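Local coordinates for Mll2253 protein (Mesorhizobium loti, PDB 3Q63) that is of unknown function but belongs to the AHA1 (activator of Hsp90 ATPase homologue 1-like) family of the Bet v 1-like superfamily, at residues W37-N41 / N52-D56; V60-E64 / Y76-L80. One frame throughout, in Å; residues are numbered along the deposited sequence.

Interaction 1: W37-N41 / N52-D56; sequences WLMKN and NISAD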
loop_
_atom_site.group_PDB
_atom_site.type_symbol
_atom_site.label_atom_id
_atom_site.label_comp_id
_atom_site.label_asym_id
_atom_site.label_seq_id
_atom_site.Cartn_x
_atom_site.Cartn_y
_atom_site.Cartn_z
ATOM N N TRP B 37 -9.543 -0.175 -8.297
ATOM C CA TRP B 37 -8.274 0.130 -8.950
ATOM C C TRP B 37 -7.296 0.815 -8.012
ATOM O O TRP B 37 -6.087 0.805 -8.244
ATOM C CB TRP B 37 -8.482 1.007 -10.188
ATOM C CG TRP B 37 -9.160 2.317 -9.922
ATOM C CD1 TRP B 37 -10.507 2.552 -9.895
ATOM C CD2 TRP B 37 -8.529 3.569 -9.630
ATOM N NE1 TRP B 37 -10.754 3.870 -9.603
ATOM C CE2 TRP B 37 -9.559 4.519 -9.437
ATOM C CE3 TRP B 37 -7.196 3.983 -9.510
ATOM C CZ2 TRP B 37 -9.299 5.854 -9.130
ATOM C CZ3 TRP B 37 -6.936 5.320 -9.202
ATOM C CH2 TRP B 37 -7.986 6.238 -9.017
ATOM N N LEU B 38 -7.817 1.416 -6.949
ATOM C CA LEU B 38 -6.968 2.094 -5.984
ATOM C C LEU B 38 -6.934 1.244 -4.717
ATOM O O LEU B 38 -6.139 0.310 -4.619
ATOM C CB LEU B 38 -7.522 3.490 -5.701
ATOM C CG LEU B 38 -6.608 4.408 -4.901
ATOM C CD1 LEU B 38 -5.317 4.690 -5.681
ATOM C CD2 LEU B 38 -7.344 5.691 -4.615
HETATM N N MSE B 39 -7.795 1.566 -3.754
HETATM C CA MSE B 39 -7.898 0.801 -2.512
HETATM C C MSE B 39 -9.029 1.336 -1.640
HETATM O O MSE B 39 -9.685 2.319 -1.988
HETATM C CB MSE B 39 -6.573 0.834 -1.732
HETATM C CG MSE B 39 -6.227 2.179 -1.113
HETATM SE SE MSE B 39 -4.390 2.272 -0.455
HETATM C CE MSE B 39 -3.500 2.897 -2.060
ATOM N N LYS B 40 -9.248 0.656 -0.517
ATOM C CA LYS B 40 -10.273 0.994 0.463
ATOM C C LYS B 40 -10.332 2.500 0.683
ATOM O O LYS B 40 -9.301 3.153 0.838
ATOM C CB LYS B 40 -9.951 0.305 1.788
ATOM C CG LYS B 40 -11.150 -0.185 2.582
ATOM C CD LYS B 40 -12.100 0.925 2.967
ATOM C CE LYS B 40 -13.202 0.387 3.882
ATOM N NZ LYS B 40 -12.644 -0.210 5.135
ATOM N N ASN B 41 -11.541 3.048 0.718
ATOM C CA ASN B 41 -11.701 4.480 0.894
ATOM C C ASN B 41 -13.136 4.837 1.232
ATOM O O ASN B 41 -14.048 4.037 1.031
ATOM C CB ASN B 41 -11.355 5.197 -0.401
ATOM C CG ASN B 41 -12.362 4.904 -1.497
ATOM O OD1 ASN B 41 -12.349 3.828 -2.101
ATOM N ND2 ASN B 41 -13.262 5.854 -1.740
ATOM N N ASN B 52 -10.196 8.981 4.067
ATOM C CA ASN B 52 -8.942 8.249 4.085
ATOM C C ASN B 52 -8.945 7.202 2.988
ATOM O O ASN B 52 -9.994 6.780 2.503
ATOM C CB ASN B 52 -8.725 7.535 5.427
ATOM C CG ASN B 52 -8.560 8.493 6.578
ATOM O OD1 ASN B 52 -9.500 8.750 7.318
ATOM N ND2 ASN B 52 -7.358 9.041 6.728
ATOM N N ILE B 53 -7.745 6.798 2.609
ATOM C CA ILE B 53 -7.530 5.773 1.610
ATOM C C ILE B 53 -6.569 4.859 2.372
ATOM O O ILE B 53 -5.490 5.294 2.777
ATOM C CB ILE B 53 -6.862 6.364 0.347
ATOM C CG1 ILE B 53 -7.802 7.379 -0.308
ATOM C CG2 ILE B 53 -6.559 5.265 -0.659
ATOM C CD1 ILE B 53 -7.256 7.985 -1.606
ATOM N N SER B 54 -6.976 3.614 2.605
ATOM C CA SER B 54 -6.147 2.690 3.373
ATOM C C SER B 54 -5.918 1.335 2.714
ATOM O O SER B 54 -6.744 0.848 1.935
ATOM C CB SER B 54 -6.758 2.485 4.767
ATOM O OG SER B 54 -8.040 1.879 4.685
ATOM N N ALA B 55 -4.786 0.727 3.057
ATOM C CA ALA B 55 -4.385 -0.565 2.513
ATOM C C ALA B 55 -4.609 -1.704 3.503
ATOM O O ALA B 55 -4.725 -1.476 4.706
ATOM C CB ALA B 55 -2.911 -0.508 2.122
ATOM N N ASP B 56 -4.642 -2.937 3.007
ATOM C CA ASP B 56 -4.863 -4.077 3.895
ATOM C C ASP B 56 -3.732 -4.310 4.893
ATOM O O ASP B 56 -3.965 -4.858 5.967
ATOM C CB ASP B 56 -5.090 -5.363 3.091
ATOM C CG ASP B 56 -6.413 -5.359 2.336
ATOM O OD1 ASP B 56 -7.346 -4.641 2.759
ATOM O OD2 ASP B 56 -6.517 -6.089 1.333
HETATM O O HOH W 1 -7.768 -1.814 -0.043
#
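The open end of a beta hairpin, where the short edge strand 40-41 meets strand 50-54, is defined here by one backbone hydrogen bond: Ser54 N donates to Lys40 O at 3.0 Å with an N-H...O angle of 154°. The same oxygen also receives a CA-H...O contact from Ile53 CA at 3.3 Å. On the other flank, Asn41 CA approaches Asn52 O at 3.3 Å, as expected of the antiparallel non-hydrogen-bonded pair Asn41-Ile53. On the return side of the Lys40-Ser54 pair a water steps in: it accepts from Lys40 N at 2.9 Å and gives only a weak bond to Ser54 O. In the helix-grip fold of this superfamily, this hairpin continues the curved sheet to its edge. Ile53 points its CD1 at Leu38 CD2, 3.8 Å away, the two side chains crossing at about a right angle. Leu38 reaches onward to Phe131 of helix 118-141. Selenomethionine Met39 holds CG between its backbone N and carbonyl carbon (chi1 70°), which carries the chain along the backbone of the other strand, with SE 3.6 Å from Ser54 O and 4.1 Å from Ala55 CB. Trp57 of the second subunit packs on both Met39 and Ala55, while Ser54 OG is bonded to Arg119 of that subunit.

Interaction 2: V60-E64 / Y76-L80; sequences VLDCE and YTWNL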
loop_
_atom_site.group_PDB
_atom_site.type_symbol
_atom_site.label_atom_id
_atom_site.label_comp_id
_atom_site.label_asym_id
_atom_site.label_seq_id
_atom_site.Cartn_x
_atom_site.Cartn_y
_atom_site.Cartn_z
ATOM N N VAL B 60 -2.038 4.064 5.524
ATOM C CA VAL B 60 -3.209 4.926 5.377
ATOM C C VAL B 60 -2.825 6.345 4.998
ATOM O O VAL B 60 -1.784 6.842 5.406
ATOM C CB VAL B 60 -4.037 4.964 6.688
ATOM C CG1 VAL B 60 -3.182 5.440 7.826
ATOM C CG2 VAL B 60 -5.256 5.862 6.524
ATOM N N LEU B 61 -3.678 6.978 4.203
ATOM C CA LEU B 61 -3.475 8.346 3.765
ATOM C C LEU B 61 -4.668 9.168 4.223
ATOM O O LEU B 61 -5.786 8.653 4.300
ATOM C CB LEU B 61 -3.383 8.419 2.238
ATOM C CG LEU B 61 -2.086 7.924 1.610
ATOM C CD1 LEU B 61 -2.257 7.855 0.118
ATOM C CD2 LEU B 61 -0.948 8.843 1.996
ATOM N N ASP B 62 -4.422 10.439 4.533
ATOM C CA ASP B 62 -5.470 11.362 4.966
ATOM C C ASP B 62 -5.752 12.277 3.787
ATOM O O ASP B 62 -4.839 12.922 3.273
ATOM C CB ASP B 62 -4.989 12.208 6.136
ATOM C CG ASP B 62 -4.479 11.369 7.292
ATOM O OD1 ASP B 62 -3.653 11.887 8.078
ATOM O OD2 ASP B 62 -4.902 10.199 7.412
ATOM N N CYS B 63 -7.016 12.364 3.382
ATOM C CA CYS B 63 -7.376 13.183 2.229
ATOM C C CYS B 63 -8.546 14.130 2.455
ATOM O O CYS B 63 -9.373 13.933 3.351
ATOM C CB CYS B 63 -7.729 12.292 1.037
ATOM S SG CYS B 63 -6.640 10.903 0.751
ATOM N N GLU B 64 -8.612 15.149 1.606
ATOM C CA GLU B 64 -9.673 16.133 1.663
ATOM C C GLU B 64 -10.017 16.558 0.240
ATOM O O GLU B 64 -9.125 16.879 -0.542
ATOM C CB GLU B 64 -9.218 17.353 2.458
ATOM C CG GLU B 64 -10.324 18.363 2.684
ATOM C CD GLU B 64 -9.795 19.763 2.916
ATOM O OE1 GLU B 64 -8.702 19.894 3.503
ATOM O OE2 GLU B 64 -10.485 20.730 2.520
ATOM N N TYR B 76 -8.023 16.469 -4.697
ATOM C CA TYR B 76 -8.057 16.219 -3.264
ATOM C C TYR B 76 -6.654 16.059 -2.702
ATOM O O TYR B 76 -5.722 15.697 -3.437
ATOM C CB TYR B 76 -8.904 14.980 -2.910
ATOM C CG TYR B 76 -8.674 13.705 -3.710
ATOM C CD1 TYR B 76 -9.553 13.339 -4.730
ATOM C CD2 TYR B 76 -7.640 12.821 -3.388
ATOM C CE1 TYR B 76 -9.419 12.124 -5.408
ATOM C CE2 TYR B 76 -7.494 11.602 -4.059
ATOM C CZ TYR B 76 -8.390 11.260 -5.067
ATOM O OH TYR B 76 -8.260 10.054 -5.729
ATOM N N THR B 77 -6.504 16.349 -1.409
ATOM C CA THR B 77 -5.212 16.220 -0.741
ATOM C C THR B 77 -4.885 14.743 -0.618
ATOM O O THR B 77 -5.774 13.887 -0.608
ATOM C CB THR B 77 -5.215 16.828 0.689
ATOM O OG1 THR B 77 -6.331 16.306 1.421
ATOM C CG2 THR B 77 -5.291 18.354 0.646
ATOM N N TRP B 78 -3.593 14.471 -0.512
ATOM C CA TRP B 78 -3.055 13.123 -0.426
ATOM C C TRP B 78 -1.888 13.290 0.539
ATOM O O TRP B 78 -0.751 13.522 0.120
ATOM C CB TRP B 78 -2.595 12.735 -1.828
ATOM C CG TRP B 78 -2.040 11.386 -2.010
ATOM C CD1 TRP B 78 -0.813 10.935 -1.607
ATOM C CD2 TRP B 78 -2.635 10.323 -2.755
ATOM N NE1 TRP B 78 -0.609 9.658 -2.069
ATOM C CE2 TRP B 78 -1.712 9.260 -2.776
ATOM C CE3 TRP B 78 -3.862 10.170 -3.412
ATOM C CZ2 TRP B 78 -1.976 8.055 -3.432
ATOM C CZ3 TRP B 78 -4.127 8.971 -4.066
ATOM C CH2 TRP B 78 -3.186 7.928 -4.070
ATOM N N ASN B 79 -2.190 13.184 1.833
ATOM C CA ASN B 79 -1.203 13.397 2.893
ATOM C C ASN B 79 -0.978 12.271 3.870
ATOM O O ASN B 79 -1.819 11.396 4.057
ATOM C CB ASN B 79 -1.591 14.601 3.743
ATOM C CG ASN B 79 -1.847 15.845 2.930
ATOM O OD1 ASN B 79 -1.327 16.012 1.822
ATOM N ND2 ASN B 79 -2.634 16.749 3.494
ATOM N N LEU B 80 0.162 12.344 4.543
ATOM C CA LEU B 80 0.502 11.362 5.556
ATOM C C LEU B 80 1.444 12.055 6.539
ATOM O O LEU B 80 2.569 12.414 6.191
ATOM C CB LEU B 80 1.152 10.149 4.883
ATOM C CG LEU B 80 1.309 8.877 5.702
ATOM C CD1 LEU B 80 1.126 7.657 4.808
ATOM C CD2 LEU B 80 2.674 8.881 6.353
#
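Leu61 and Trp78 meet across the antiparallel hairpin of strands 60-69 and 73-77, and the leucine can be traced atom by atom. Its CB passes 3.8 Å from Asn79 O. With CG anti to the carbonyl carbon (chi1 -75°), the chain is brought toward the opposite segment and its two methyls part. CD1 sits over one face of the Trp78 indole, 3.5 Å from the centroid of the five-membered ring and 25° off its normal, which meets the geometry of a CH-pi contact. CD2 lies 3.4 Å from Asn79 O and 3.7 Å from Leu80 CD1, the two leucines crossing at about a right angle.

The backbone evidence for pairing is reciprocal at Asp62 and Asn79: Asp62 N donates to Asn79 O at 2.8 Å and nearly straight, and Asn79 N returns a bond to Asp62 O at 3.0 Å. Two residues on, the ladder is altered. Thr77 N still donates to Glu64 O at 2.8 Å, but Glu64 N finds Thr77 OG1, not the carbonyl, in a weak, strongly bent bond. The hydroxyl lies between the backbone N and carbonyl carbon of its own residue (chi1 51°), which places it facing Glu64. Thr77 O is displaced toward Cys63, 3.0 Å from its CB, and is buried without a polar partner.

Trp78 NE1 is bonded to Trp57 O of the second subunit, and Asp62 OD2 to His82 NE2 of that subunit. Within the chain the hairpin lies between strand 50-54, whose Phe51 meets the Tyr76 ring edge-to-face, and strand 92-100, bonded through Val93 to Tyr76, while Trp128 of helix 118-141 meets the Trp78 ring.

Interactions 1 and 2 have centres about 11 Å apart and come in series along the chain: 37-41 with 52-56 closes before 60-64 with 76-80 opens. They occupy the first and third hairpins of a meander in one antiparallel sheet, 40-41, 50-54, 60-69, 73-77, with interaction 1 at the edge. The junction is between strands 50-54 and 60-69, where Ile53 O and Leu61 N are 2.9 Å apart, probably hydrogen-bonded, as are Asn52 ND2 and Leu61 O, also at 2.9 Å. Both contacts face helix 118-141, and both touch the second subunit, so this end of the sheet contributes to the dimer interface as well as to the monomer fold.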